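Local coordinates for protein hypoxanthine phosphoribosyltransferase (Bacillus anthracis, PDB 4QYI) that probably catalyses the salvage of hypoxanthine and guanine to their nucleotides, using phosphoribosyl pyrophosphate as the ribose-phosphate donor, at residues Thr11-Glu16 with Val146-Pro151; Arg31-Glu36 with Gly94-Val99; Ala51-Arg56 with Val156-Asp161; Val82-Asp87 with Lys114-Met119. All coordinates share one frame; numbering follows the deposited sequence. Where two conformers were deposited one is given.

Contact 1: Thr11-Glu16 with Val146-Pro151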
loop_
_atom_site.group_PDB
_atom_site.type_symbol
_atom_site.label_atom_id
_atom_site.label_comp_id
_atom_site.label_asym_id
_atom_site.label_seq_id
_atom_site.Cartn_x
_atom_site.Cartn_y
_atom_site.Cartn_z
ATOM N N THR A 11 -4.109 -5.740 -23.051
ATOM C CA THR A 11 -3.108 -5.915 -22.012
ATOM C C THR A 11 -1.859 -5.227 -22.548
ATOM O O THR A 11 -1.452 -5.530 -23.658
ATOM C CB THR A 11 -2.783 -7.398 -21.845
ATOM O OG1 THR A 11 -3.986 -8.119 -21.548
ATOM C CG2 THR A 11 -1.724 -7.609 -20.768
ATOM N N LEU A 12 -1.263 -4.306 -21.790
ATOM C CA LEU A 12 -0.050 -3.613 -22.251
ATOM C C LEU A 12 1.215 -4.226 -21.653
ATOM O O LEU A 12 2.223 -4.354 -22.340
ATOM C CB LEU A 12 -0.127 -2.116 -21.947
ATOM C CG LEU A 12 0.936 -1.173 -22.542
ATOM C CD1 LEU A 12 0.734 -1.018 -24.048
ATOM C CD2 LEU A 12 0.859 0.187 -21.860
ATOM N N ILE A 13 1.160 -4.592 -20.375
ATOM C CA ILE A 13 2.295 -5.200 -19.703
ATOM C C ILE A 13 1.709 -6.309 -18.863
ATOM O O ILE A 13 0.870 -6.067 -18.010
ATOM C CB ILE A 13 3.033 -4.207 -18.789
ATOM C CG1 ILE A 13 3.336 -2.913 -19.548
ATOM C CG2 ILE A 13 4.316 -4.834 -18.272
ATOM C CD1 ILE A 13 4.008 -1.856 -18.701
ATOM N N SER A 14 2.147 -7.538 -19.100
ATOM C CA SER A 14 1.580 -8.670 -18.400
ATOM C C SER A 14 2.037 -8.778 -16.964
ATOM O O SER A 14 3.012 -8.175 -16.548
ATOM C CB SER A 14 1.962 -9.968 -19.116
ATOM O OG SER A 14 3.340 -10.247 -18.946
ATOM N N GLU A 15 1.308 -9.591 -16.219
ATOM C CA GLU A 15 1.621 -9.883 -14.844
ATOM C C GLU A 15 3.066 -10.394 -14.733
ATOM O O GLU A 15 3.839 -9.935 -13.894
ATOM C CB GLU A 15 0.632 -10.936 -14.346
ATOM C CG GLU A 15 0.850 -11.410 -12.926
ATOM C CD GLU A 15 -0.231 -12.382 -12.474
ATOM O OE1 GLU A 15 -1.209 -12.622 -13.221
ATOM O OE2 GLU A 15 -0.118 -12.889 -11.346
ATOM N N GLU A 16 3.433 -11.333 -15.599
ATOM C CA GLU A 16 4.774 -11.912 -15.564
ATOM C C GLU A 16 5.865 -10.880 -15.934
ATOM O O GLU A 16 6.950 -10.881 -15.363
ATOM C CB GLU A 16 4.799 -13.173 -16.447
ATOM C CG GLU A 16 6.038 -14.030 -16.375
ATOM C CD GLU A 16 7.219 -13.556 -17.206
ATOM O OE1 GLU A 16 7.172 -12.461 -17.804
ATOM O OE2 GLU A 16 8.211 -14.314 -17.287
ATOM N N VAL A 146 13.690 3.036 -13.610
ATOM C CA VAL A 146 12.509 3.065 -14.458
ATOM C C VAL A 146 12.140 1.667 -14.933
ATOM O O VAL A 146 12.966 0.967 -15.503
ATOM C CB VAL A 146 12.753 3.926 -15.714
ATOM C CG1 VAL A 146 11.517 3.940 -16.590
ATOM C CG2 VAL A 146 13.135 5.342 -15.320
ATOM N N GLY A 147 10.891 1.269 -14.709
ATOM C CA GLY A 147 10.426 -0.030 -15.146
ATOM C C GLY A 147 10.186 -0.124 -16.641
ATOM O O GLY A 147 10.807 -0.928 -17.337
ATOM N N PHE A 148 9.289 0.720 -17.138
ATOM C CA PHE A 148 8.911 0.696 -18.536
ATOM C C PHE A 148 8.597 2.072 -19.078
ATOM O O PHE A 148 8.018 2.917 -18.387
ATOM C CB PHE A 148 7.633 -0.119 -18.702
ATOM C CG PHE A 148 7.708 -1.508 -18.151
ATOM C CD1 PHE A 148 7.422 -1.747 -16.814
ATOM C CD2 PHE A 148 7.995 -2.586 -18.977
ATOM C CE1 PHE A 148 7.446 -3.033 -16.309
ATOM C CE2 PHE A 148 8.023 -3.871 -18.475
ATOM C CZ PHE A 148 7.744 -4.092 -17.141
ATOM N N GLN A 149 8.961 2.272 -20.335
ATOM C CA GLN A 149 8.647 3.497 -21.029
ATOM C C GLN A 149 7.429 3.208 -21.870
ATOM O O GLN A 149 7.467 2.359 -22.750
ATOM C CB GLN A 149 9.774 3.968 -21.924
ATOM C CG GLN A 149 10.906 4.674 -21.219
ATOM C CD GLN A 149 11.728 5.444 -22.227
ATOM O OE1 GLN A 149 11.363 5.517 -23.408
ATOM N NE2 GLN A 149 12.826 6.034 -21.781
ATOM N N ILE A 150 6.345 3.904 -21.578
ATOM C CA ILE A 150 5.098 3.726 -22.276
ATOM C C ILE A 150 4.660 4.925 -23.097
ATOM O O ILE A 150 5.031 6.046 -22.805
ATOM C CB ILE A 150 4.047 3.365 -21.220
ATOM C CG1 ILE A 150 4.330 1.926 -20.857
ATOM C CG2 ILE A 150 2.617 3.564 -21.723
ATOM C CD1 ILE A 150 3.501 1.421 -19.721
ATOM N N PRO A 151 3.888 4.679 -24.166
ATOM C CA PRO A 151 3.407 5.794 -24.971
ATOM C C PRO A 151 2.349 6.574 -24.199
ATOM O O PRO A 151 1.695 6.005 -23.322
ATOM C CB PRO A 151 2.817 5.109 -26.215
ATOM C CG PRO A 151 2.530 3.708 -25.798
ATOM C CD PRO A 151 3.572 3.373 -24.775
#
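Ile-13 lies over one face of the Phe-148 ring and, with its neighbour Leu-12, meets Ile-150. The CH-pi part is made by the ethyl branch of Ile-13: its CD1 stands 4.0 Å from the centroid of the Phe-148 ring, 20° off the ring normal and displaced toward the rim. The other branch follows the same face outward, with Ile-13 CG2 3.7 Å from Phe-148 CZ. CG2 lies anti to the backbone N of Ile-13 and CG1 beside it (chi1 -50°), an arrangement that spreads the two branches along the ring. The aliphatic contacts are made by methyl ends. Ile-13 CD1 and Ile-150 CD1 meet tip to tip at 3.5 Å, tighter than usual for two carbons, and Leu-12 CD2 comes within 3.6 Å of the same Ile-150 CD1. No hydrogen bond crosses between 11-16 and 146-151. Leu-12 and Ile-13 form a classic beta bulge opposite Ile-172, where strand 8-13 turns a corner shortly before helix 15-32. Leu-131 of strand 131-132 touches Ile-13, Phe-148 and Ile-150, while Leu-18 of helix 15-32 packs on Ile-13 and Phe-148. The contact joins the small antiparallel sheet, the hood of the phosphoribosyltransferase fold, to strand 145-149 of the core sheet.

Contact 2: Arg31-Glu36 with Gly94-Val99; sequences RDFEGE and GKNVIV
Glu-36 and Asn-96 are joined by a hydrogen bond, with Asn-96 ND2 donating to Glu-36 OE2 at 2.8 Å and an N-H...O angle of 167°. The acceptor lies in the amide plane of Asn-96, but the donor meets OE2 from above the carboxylate, 57° out of its plane. Beside this pair, Phe-33 runs past Asn-96 in the opposite direction, bringing its CD1 3.7 Å from Asn-96 CG. Phe-33 CE2 touches Ile-98 CD1 at 3.9 Å, so the ring bridges a polar and an apolar residue of one strand. Behind the first shell, a type II beta turn from Phe-33 to Glu-36 follows helix 15-32, closed by Glu-36 N bonding to Phe-33 O at 3.1 Å. Gly-35 has the positive phi (73°) favoured at the third position of such a turn, which sets the Phe-33 and Glu-36 side chains against strand 96-101. Ile-38 of the adjoining parallel strand packs on Phe-33 and Ile-98. The contact fits the end of helix 15-32 against the central sheet of the phosphoribosyltransferase fold. Two acceptors for Asn-96 ND2, Glu-36 OE2 and Glu-37 O, would fix the amide's rotation; the buried Asn-96 OD1 has no partner in the model, a likely cost of that orientation.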
loop_
_atom_site.group_PDB
_atom_site.type_symbol
_atom_site.label_atom_id
_atom_site.label_comp_id
_atom_site.label_asym_id
_atom_site.label_seq_id
_atom_site.Cartn_x
_atom_site.Cartn_y
_atom_site.Cartn_z
ATOM N N ARG A 31 22.296 -2.712 -5.608
ATOM C CA ARG A 31 23.648 -2.378 -6.042
ATOM C C ARG A 31 24.081 -1.000 -5.664
ATOM O O ARG A 31 25.219 -0.794 -5.299
ATOM C CB ARG A 31 23.699 -2.467 -7.541
ATOM C CG ARG A 31 24.974 -2.041 -8.219
ATOM C CD ARG A 31 24.728 -2.145 -9.723
ATOM N NE ARG A 31 23.587 -1.299 -10.115
ATOM C CZ ARG A 31 23.647 0.005 -10.389
ATOM N NH1 ARG A 31 22.534 0.660 -10.723
ATOM N NH2 ARG A 31 24.800 0.664 -10.328
ATOM N N ASP A 32 23.181 -0.038 -5.815
ATOM C CA ASP A 32 23.501 1.346 -5.501
ATOM C C ASP A 32 23.610 1.620 -4.011
ATOM O O ASP A 32 24.145 2.640 -3.638
ATOM C CB ASP A 32 22.441 2.274 -6.089
ATOM C CG ASP A 32 22.497 2.341 -7.596
ATOM O OD1 ASP A 32 23.556 2.010 -8.165
ATOM O OD2 ASP A 32 21.474 2.693 -8.208
ATOM N N PHE A 33 23.115 0.724 -3.160
ATOM C CA PHE A 33 23.151 0.959 -1.721
ATOM C C PHE A 33 23.699 -0.217 -0.971
ATOM O O PHE A 33 23.171 -0.614 0.079
ATOM C CB PHE A 33 21.739 1.320 -1.223
ATOM C CG PHE A 33 21.214 2.571 -1.842
ATOM C CD1 PHE A 33 21.615 3.798 -1.353
ATOM C CD2 PHE A 33 20.365 2.529 -2.938
ATOM C CE1 PHE A 33 21.165 4.954 -1.936
ATOM C CE2 PHE A 33 19.910 3.695 -3.533
ATOM C CZ PHE A 33 20.316 4.913 -3.031
ATOM N N GLU A 34 24.758 -0.784 -1.531
ATOM C CA GLU A 34 25.417 -1.923 -0.946
ATOM C C GLU A 34 25.830 -1.613 0.488
ATOM O O GLU A 34 26.425 -0.581 0.756
ATOM C CB GLU A 34 26.654 -2.289 -1.768
ATOM C CG GLU A 34 27.343 -3.541 -1.262
ATOM C CD GLU A 34 28.616 -3.866 -2.028
ATOM O OE1 GLU A 34 28.956 -3.123 -2.966
ATOM O OE2 GLU A 34 29.275 -4.861 -1.687
ATOM N N GLY A 35 25.451 -2.485 1.416
ATOM C CA GLY A 35 25.797 -2.321 2.823
ATOM C C GLY A 35 25.058 -1.238 3.603
ATOM O O GLY A 35 25.457 -0.914 4.718
ATOM N N GLU A 36 23.960 -0.706 3.072
ATOM C CA GLU A 36 23.234 0.341 3.789
ATOM C C GLU A 36 21.741 0.121 3.911
ATOM O O GLU A 36 21.135 -0.599 3.134
ATOM C CB GLU A 36 23.456 1.703 3.125
ATOM C CG GLU A 36 24.930 2.044 2.969
ATOM C CD GLU A 36 25.192 3.488 2.622
ATOM O OE1 GLU A 36 26.077 3.700 1.779
ATOM O OE2 GLU A 36 24.530 4.406 3.178
ATOM N N GLY A 94 19.779 12.310 6.971
ATOM C CA GLY A 94 21.008 11.497 6.846
ATOM C C GLY A 94 20.751 10.084 6.334
ATOM O O GLY A 94 21.627 9.235 6.403
ATOM N N LYS A 95 19.561 9.827 5.796
ATOM C CA LYS A 95 19.234 8.500 5.293
ATOM C C LYS A 95 19.225 8.436 3.781
ATOM O O LYS A 95 19.208 9.457 3.085
ATOM C CB LYS A 95 17.846 8.084 5.766
ATOM C CG LYS A 95 17.614 8.180 7.266
ATOM C CD LYS A 95 18.536 7.301 8.065
ATOM C CE LYS A 95 18.292 7.517 9.549
ATOM N NZ LYS A 95 19.296 6.796 10.368
ATOM N N ASN A 96 19.252 7.202 3.292
ATOM C CA ASN A 96 19.143 6.927 1.865
ATOM C C ASN A 96 17.664 6.796 1.580
ATOM O O ASN A 96 17.001 5.935 2.147
ATOM C CB ASN A 96 19.835 5.633 1.546
ATOM C CG ASN A 96 21.314 5.716 1.796
ATOM O OD1 ASN A 96 21.964 6.664 1.358
ATOM N ND2 ASN A 96 21.861 4.721 2.450
ATOM N N VAL A 97 17.153 7.628 0.685
ATOM C CA VAL A 97 15.733 7.614 0.389
ATOM C C VAL A 97 15.415 7.316 -1.069
ATOM O O VAL A 97 16.003 7.898 -1.994
ATOM C CB VAL A 97 15.116 8.992 0.697
ATOM C CG1 VAL A 97 13.621 8.986 0.436
ATOM C CG2 VAL A 97 15.400 9.407 2.131
ATOM N N ILE A 98 14.485 6.395 -1.271
ATOM C CA ILE A 98 13.999 6.114 -2.614
ATOM C C ILE A 98 12.510 6.425 -2.632
ATOM O O ILE A 98 11.734 5.832 -1.880
ATOM C CB ILE A 98 14.240 4.680 -3.049
ATOM C CG1 ILE A 98 15.744 4.427 -3.039
ATOM C CG2 ILE A 98 13.665 4.473 -4.450
ATOM C CD1 ILE A 98 16.109 3.019 -3.302
ATOM N N VAL A 99 12.119 7.328 -3.514
ATOM C CA VAL A 99 10.712 7.715 -3.639
ATOM C C VAL A 99 10.153 6.885 -4.773
ATOM O O VAL A 99 10.675 6.905 -5.898
ATOM C CB VAL A 99 10.558 9.207 -3.923
ATOM C CG1 VAL A 99 9.088 9.602 -4.056
ATOM C CG2 VAL A 99 11.216 9.997 -2.813
#

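Contact 3: Ala51-Arg56 with Val156-Asp161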
loop_
_atom_site.group_PDB
_atom_site.type_symbol
_atom_site.label_atom_id
_atom_site.label_comp_id
_atom_site.label_asym_id
_atom_site.label_seq_id
_atom_site.Cartn_x
_atom_site.Cartn_y
_atom_site.Cartn_z
ATOM N N ALA A 51 5.061 -0.882 -4.776
ATOM C CA ALA A 51 5.913 -0.776 -3.587
ATOM C C ALA A 51 5.919 -2.067 -2.819
ATOM O O ALA A 51 6.980 -2.515 -2.395
ATOM C CB ALA A 51 5.476 0.366 -2.683
ATOM N N ALA A 52 4.738 -2.654 -2.635
ATOM C CA ALA A 52 4.633 -3.913 -1.916
ATOM C C ALA A 52 5.509 -4.977 -2.600
ATOM O O ALA A 52 6.225 -5.703 -1.933
ATOM C CB ALA A 52 3.180 -4.381 -1.854
ATOM N N ASP A 53 5.473 -5.041 -3.933
ATOM C CA ASP A 53 6.258 -6.039 -4.655
ATOM C C ASP A 53 7.745 -5.709 -4.678
ATOM O O ASP A 53 8.585 -6.589 -4.497
ATOM C CB ASP A 53 5.777 -6.189 -6.099
ATOM C CG ASP A 53 4.414 -6.857 -6.207
ATOM O OD1 ASP A 53 3.887 -7.402 -5.204
ATOM O OD2 ASP A 53 3.884 -6.849 -7.331
ATOM N N LEU A 54 8.073 -4.439 -4.899
ATOM C CA LEU A 54 9.468 -4.024 -4.969
ATOM C C LEU A 54 10.237 -4.288 -3.681
ATOM O O LEU A 54 11.334 -4.872 -3.694
ATOM C CB LEU A 54 9.536 -2.531 -5.269
ATOM C CG LEU A 54 10.939 -1.922 -5.429
ATOM C CD1 LEU A 54 11.584 -2.415 -6.714
ATOM C CD2 LEU A 54 10.836 -0.403 -5.435
ATOM N N ILE A 55 9.679 -3.868 -2.556
ATOM C CA ILE A 55 10.415 -4.024 -1.299
ATOM C C ILE A 55 10.673 -5.462 -0.882
ATOM O O ILE A 55 11.672 -5.745 -0.200
ATOM C CB ILE A 55 9.798 -3.222 -0.138
ATOM C CG1 ILE A 55 8.455 -3.813 0.303
ATOM C CG2 ILE A 55 9.695 -1.748 -0.538
ATOM C CD1 ILE A 55 7.860 -3.082 1.490
ATOM N N ARG A 56 9.810 -6.371 -1.307
ATOM C CA ARG A 56 9.968 -7.778 -0.975
ATOM C C ARG A 56 11.151 -8.448 -1.685
ATOM O O ARG A 56 11.540 -9.544 -1.317
ATOM C CB ARG A 56 8.664 -8.546 -1.183
ATOM C CG ARG A 56 7.683 -8.279 -0.059
ATOM C CD ARG A 56 6.419 -9.081 -0.205
ATOM N NE ARG A 56 5.572 -8.521 -1.238
ATOM C CZ ARG A 56 4.378 -8.987 -1.575
ATOM N NH1 ARG A 56 3.887 -10.074 -0.976
ATOM N NH2 ARG A 56 3.683 -8.370 -2.523
ATOM N N VAL A 156 -4.436 1.454 -16.819
ATOM C CA VAL A 156 -4.986 1.048 -15.537
ATOM C C VAL A 156 -4.368 -0.277 -15.139
ATOM O O VAL A 156 -3.721 -0.939 -15.960
ATOM C CB VAL A 156 -6.529 0.879 -15.586
ATOM C CG1 VAL A 156 -7.213 2.200 -15.916
ATOM C CG2 VAL A 156 -6.931 -0.194 -16.583
ATOM N N GLY A 157 -4.565 -0.651 -13.878
ATOM C CA GLY A 157 -4.053 -1.911 -13.337
ATOM C C GLY A 157 -2.827 -1.785 -12.437
ATOM O O GLY A 157 -2.143 -0.754 -12.427
ATOM N N TYR A 158 -2.560 -2.837 -11.665
ATOM C CA TYR A 158 -1.382 -2.890 -10.805
ATOM C C TYR A 158 -1.268 -1.617 -9.932
ATOM O O TYR A 158 -0.215 -0.989 -9.855
ATOM C CB TYR A 158 -0.132 -3.103 -11.689
ATOM C CG TYR A 158 1.105 -3.602 -10.963
ATOM C CD1 TYR A 158 1.236 -4.949 -10.599
ATOM C CD2 TYR A 158 2.165 -2.750 -10.686
ATOM C CE1 TYR A 158 2.368 -5.406 -9.940
ATOM C CE2 TYR A 158 3.309 -3.204 -10.041
ATOM C CZ TYR A 158 3.403 -4.529 -9.677
ATOM O OH TYR A 158 4.537 -4.946 -9.021
ATOM N N GLY A 159 -2.371 -1.266 -9.278
ATOM C CA GLY A 159 -2.436 -0.086 -8.420
ATOM C C GLY A 159 -2.929 1.211 -9.038
ATOM O O GLY A 159 -3.402 2.092 -8.328
ATOM N N ILE A 160 -2.872 1.298 -10.365
ATOM C CA ILE A 160 -3.289 2.474 -11.125
ATOM C C ILE A 160 -4.771 2.393 -11.496
ATOM O O ILE A 160 -5.258 1.392 -12.059
ATOM C CB ILE A 160 -2.448 2.573 -12.411
ATOM C CG1 ILE A 160 -0.976 2.472 -12.044
ATOM C CG2 ILE A 160 -2.725 3.863 -13.176
ATOM C CD1 ILE A 160 -0.042 2.325 -13.219
ATOM N N ASP A 161 -5.497 3.470 -11.232
ATOM C CA ASP A 161 -6.928 3.502 -11.508
ATOM C C ASP A 161 -7.366 4.430 -12.627
ATOM O O ASP A 161 -6.589 5.159 -13.226
ATOM C CB ASP A 161 -7.665 4.057 -10.296
ATOM C CG ASP A 161 -7.428 5.560 -10.114
ATOM O OD1 ASP A 161 -6.260 5.996 -10.122
ATOM O OD2 ASP A 161 -8.409 6.320 -9.958
#
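Helix 48-55 faces a type I' beta turn, Gly-157 to Ile-160, with the nearest backbones, at Asp-53 and Tyr-158, 10.3 Å apart between CA atoms. In this phosphoribosyltransferase fold the turn follows strand 155-156 of the small antiparallel sheet, and Tyr-158 and Asp-53 together span the gap. Two backbone bonds between Gly-157 and Ile-160 close the turn, Gly-157 N to Ile-160 O at 2.8 Å and Ile-160 N to Gly-157 O at 3.0 Å. A chi1 of -162° swings the Tyr-158 ring away from its own backbone N and carries the hydroxyl to the helix. The ring passes Leu-18 and Val-22 of helix 15-32 as well as Val-49 and Phe-50. Asp-53 comes from the opposite direction, its carboxylate plane turned 55° from the ring. Asp-53 OD1 pairs with Arg-56 NH2 at 2.9 Å, a salt bridge whose hydrogen bond is weak; OD2 takes a salt bridge from a basic side chain of a neighbouring subunit, linking this contact to the chain interface. Arg-56 NE also bonds to Ala-52 O one turn back. Tyr-158 OH donates to Asp-53 OD2 at 2.6 Å, on the anti side of the carboxylate.

Contact 4: Val82-Asp87 with Lys114-Met119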
loop_
_atom_site.group_PDB
_atom_site.type_symbol
_atom_site.label_atom_id
_atom_site.label_comp_id
_atom_site.label_asym_id
_atom_site.label_seq_id
_atom_site.Cartn_x
_atom_site.Cartn_y
_atom_site.Cartn_z
ATOM N N VAL A 82 1.578 21.025 -5.439
ATOM C CA VAL A 82 0.573 20.150 -4.872
ATOM C C VAL A 82 0.458 20.410 -3.396
ATOM O O VAL A 82 1.372 20.917 -2.758
ATOM C CB VAL A 82 0.869 18.654 -5.051
ATOM C CG1 VAL A 82 0.649 18.227 -6.493
ATOM C CG2 VAL A 82 2.266 18.298 -4.536
ATOM N N LYS A 83 -0.696 20.050 -2.859
ATOM C CA LYS A 83 -1.010 20.205 -1.458
ATOM C C LYS A 83 -0.621 18.914 -0.754
ATOM O O LYS A 83 -1.057 17.833 -1.173
ATOM C CB LYS A 83 -2.523 20.450 -1.332
ATOM C CG LYS A 83 -3.086 20.511 0.071
ATOM C CD LYS A 83 -4.594 20.666 0.035
ATOM C CE LYS A 83 -5.296 20.250 1.323
ATOM N NZ LYS A 83 -4.836 20.810 2.604
ATOM N N LEU A 84 0.240 18.989 0.267
ATOM C CA LEU A 84 0.567 17.783 1.013
ATOM C C LEU A 84 -0.613 17.408 1.869
ATOM O O LEU A 84 -1.008 18.165 2.753
ATOM C CB LEU A 84 1.763 17.962 1.939
ATOM C CG LEU A 84 3.054 18.290 1.226
ATOM C CD1 LEU A 84 4.203 18.287 2.243
ATOM C CD2 LEU A 84 3.260 17.254 0.147
ATOM N N LEU A 85 -1.197 16.256 1.606
ATOM C CA LEU A 85 -2.315 15.772 2.408
ATOM C C LEU A 85 -1.833 14.952 3.573
ATOM O O LEU A 85 -2.456 14.950 4.625
ATOM C CB LEU A 85 -3.253 14.890 1.574
ATOM C CG LEU A 85 -3.987 15.580 0.433
ATOM C CD1 LEU A 85 -4.842 14.578 -0.356
ATOM C CD2 LEU A 85 -4.853 16.690 0.991
ATOM N N LYS A 86 -0.747 14.214 3.366
ATOM C CA LYS A 86 -0.153 13.404 4.413
ATOM C C LYS A 86 1.337 13.459 4.201
ATOM O O LYS A 86 1.854 12.999 3.185
ATOM C CB LYS A 86 -0.638 11.940 4.363
ATOM C CG LYS A 86 -0.006 11.020 5.428
ATOM C CD LYS A 86 -0.453 11.392 6.841
ATOM C CE LYS A 86 0.162 10.476 7.906
ATOM N NZ LYS A 86 1.652 10.631 8.097
ATOM N N ASP A 87 2.028 14.001 5.194
ATOM C CA ASP A 87 3.452 14.133 5.163
ATOM C C ASP A 87 4.066 12.871 5.796
ATOM O O ASP A 87 3.367 12.063 6.385
ATOM C CB ASP A 87 3.828 15.357 5.987
ATOM C CG ASP A 87 5.202 15.908 5.661
ATOM O OD1 ASP A 87 5.922 15.327 4.821
ATOM O OD2 ASP A 87 5.516 17.007 6.188
ATOM N N LYS A 114 10.361 16.496 -4.485
ATOM C CA LYS A 114 11.803 16.429 -4.298
ATOM C C LYS A 114 12.286 17.564 -3.388
ATOM O O LYS A 114 13.004 17.331 -2.419
ATOM C CB LYS A 114 12.493 16.530 -5.654
ATOM C CG LYS A 114 14.005 16.476 -5.591
ATOM C CD LYS A 114 14.591 16.502 -6.996
ATOM C CE LYS A 114 16.106 16.488 -6.967
ATOM N NZ LYS A 114 16.691 16.493 -8.333
ATOM N N ASP A 115 11.888 18.800 -3.701
ATOM C CA ASP A 115 12.258 19.949 -2.871
ATOM C C ASP A 115 11.770 19.780 -1.430
ATOM O O ASP A 115 12.451 20.172 -0.484
ATOM C CB ASP A 115 11.690 21.234 -3.452
ATOM C CG ASP A 115 12.378 21.655 -4.728
ATOM O OD1 ASP A 115 13.468 21.134 -5.041
ATOM O OD2 ASP A 115 11.853 22.562 -5.398
ATOM N N HIS A 116 10.581 19.209 -1.252
ATOM C CA HIS A 116 10.061 18.993 0.094
ATOM C C HIS A 116 10.973 18.035 0.883
ATOM O O HIS A 116 11.352 18.313 2.020
ATOM C CB HIS A 116 8.628 18.446 0.061
ATOM C CG HIS A 116 8.091 18.091 1.414
ATOM N ND1 HIS A 116 7.800 19.036 2.369
ATOM C CD2 HIS A 116 7.781 16.899 1.965
ATOM C CE1 HIS A 116 7.347 18.442 3.456
ATOM N NE2 HIS A 116 7.328 17.143 3.237
ATOM N N PHE A 117 11.315 16.918 0.268
ATOM C CA PHE A 117 12.162 15.947 0.955
ATOM C C PHE A 117 13.561 16.503 1.227
ATOM O O PHE A 117 14.126 16.245 2.294
ATOM C CB PHE A 117 12.254 14.642 0.204
ATOM C CG PHE A 117 10.955 13.903 0.105
ATOM C CD1 PHE A 117 10.285 13.510 1.253
ATOM C CD2 PHE A 117 10.437 13.557 -1.130
ATOM C CE1 PHE A 117 9.096 12.807 1.171
ATOM C CE2 PHE A 117 9.247 12.856 -1.225
ATOM C CZ PHE A 117 8.578 12.479 -0.075
ATOM N N PHE A 118 14.093 17.300 0.303
ATOM C CA PHE A 118 15.412 17.895 0.553
ATOM C C PHE A 118 15.447 18.762 1.798
ATOM O O PHE A 118 16.492 18.885 2.431
ATOM C CB PHE A 118 16.036 18.590 -0.667
ATOM C CG PHE A 118 16.808 17.643 -1.557
ATOM C CD1 PHE A 118 17.925 16.965 -1.052
ATOM C CD2 PHE A 118 16.464 17.449 -2.891
ATOM C CE1 PHE A 118 18.659 16.104 -1.843
ATOM C CE2 PHE A 118 17.205 16.585 -3.692
ATOM C CZ PHE A 118 18.302 15.911 -3.170
ATOM N N MET A 119 14.298 19.327 2.175
ATOM C CA MET A 119 14.226 20.145 3.374
ATOM C C MET A 119 14.526 19.298 4.605
ATOM O O MET A 119 14.973 19.816 5.615
ATOM C CB MET A 119 12.851 20.834 3.492
ATOM C CG MET A 119 12.654 21.964 2.482
ATOM S SD MET A 119 10.971 22.654 2.439
ATOM C CE MET A 119 10.661 22.988 4.173
#
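His-116, on helix 108-118, is met by Leu-84 over one ring face and by Asp-87 at the edge. The contact joins that helix to strand 82-84, an outermost strand of the mixed sheet in the phosphoribosyltransferase fold, and to the corner that follows it. His-116 has the most surface buried here; its CG stands opposite the backbone N across the CA-CB bond (chi1 175°), which carries the imidazole out from the helix toward the strand. Leu-84 comes from the opposite direction and, in the conformer described, one of two, places CD1 3.5 Å from the ring centroid of His-116, 17° off the normal, a CH-pi contact shifted toward the rim. The nearest ring atom to that methyl is His-116 CE1. Leu-84 also touches Leu-113 of the same helix. Asp-87 follows a classic beta bulge in which Leu-85 and Lys-86 both face Ser-68. Its carboxylate is turned 47° from the imidazole, and the histidine-carboxylate bond would be expected to favour a charged ring. Edge-to-face packing with His-120 gives the ring a further neighbour, and Lys-86 NZ bonds to Asp-87 O at 2.8 Å while pairing with Asp-89. The contact lies at the surface. His-116 NE2 donates to Asp-87 OD1 at 2.8 Å, with the acceptor near the ring plane and the donor on the syn side of the carboxylate.

Overall arrangement
From the N terminus, contact 1 opens at 11-16, and helix 15-32 carries the chain to 31-36, where contact 2 opens. Contact 3 opens at 51-56 and contact 4 at 82-87. Contact 2 closes first, at 94-99, then contact 4 at 114-119, contact 1 at 146-151 and contact 3 at 156-161. Contacts 2 and 4 therefore nest inside the loop of contact 1 but cross each other; contact 3 crosses contacts 1 and 2 and encloses contact 4. Contacts 1, 2 and 4 all reach the mixed sheet, contact 4 tying helix 108-118 to edge strand 82-84. Contact 3 ties helix 48-55 to the loop after strand 155-156 of the small sheet. Contacts 2 and 4 touch through Val-99 and Phe-117.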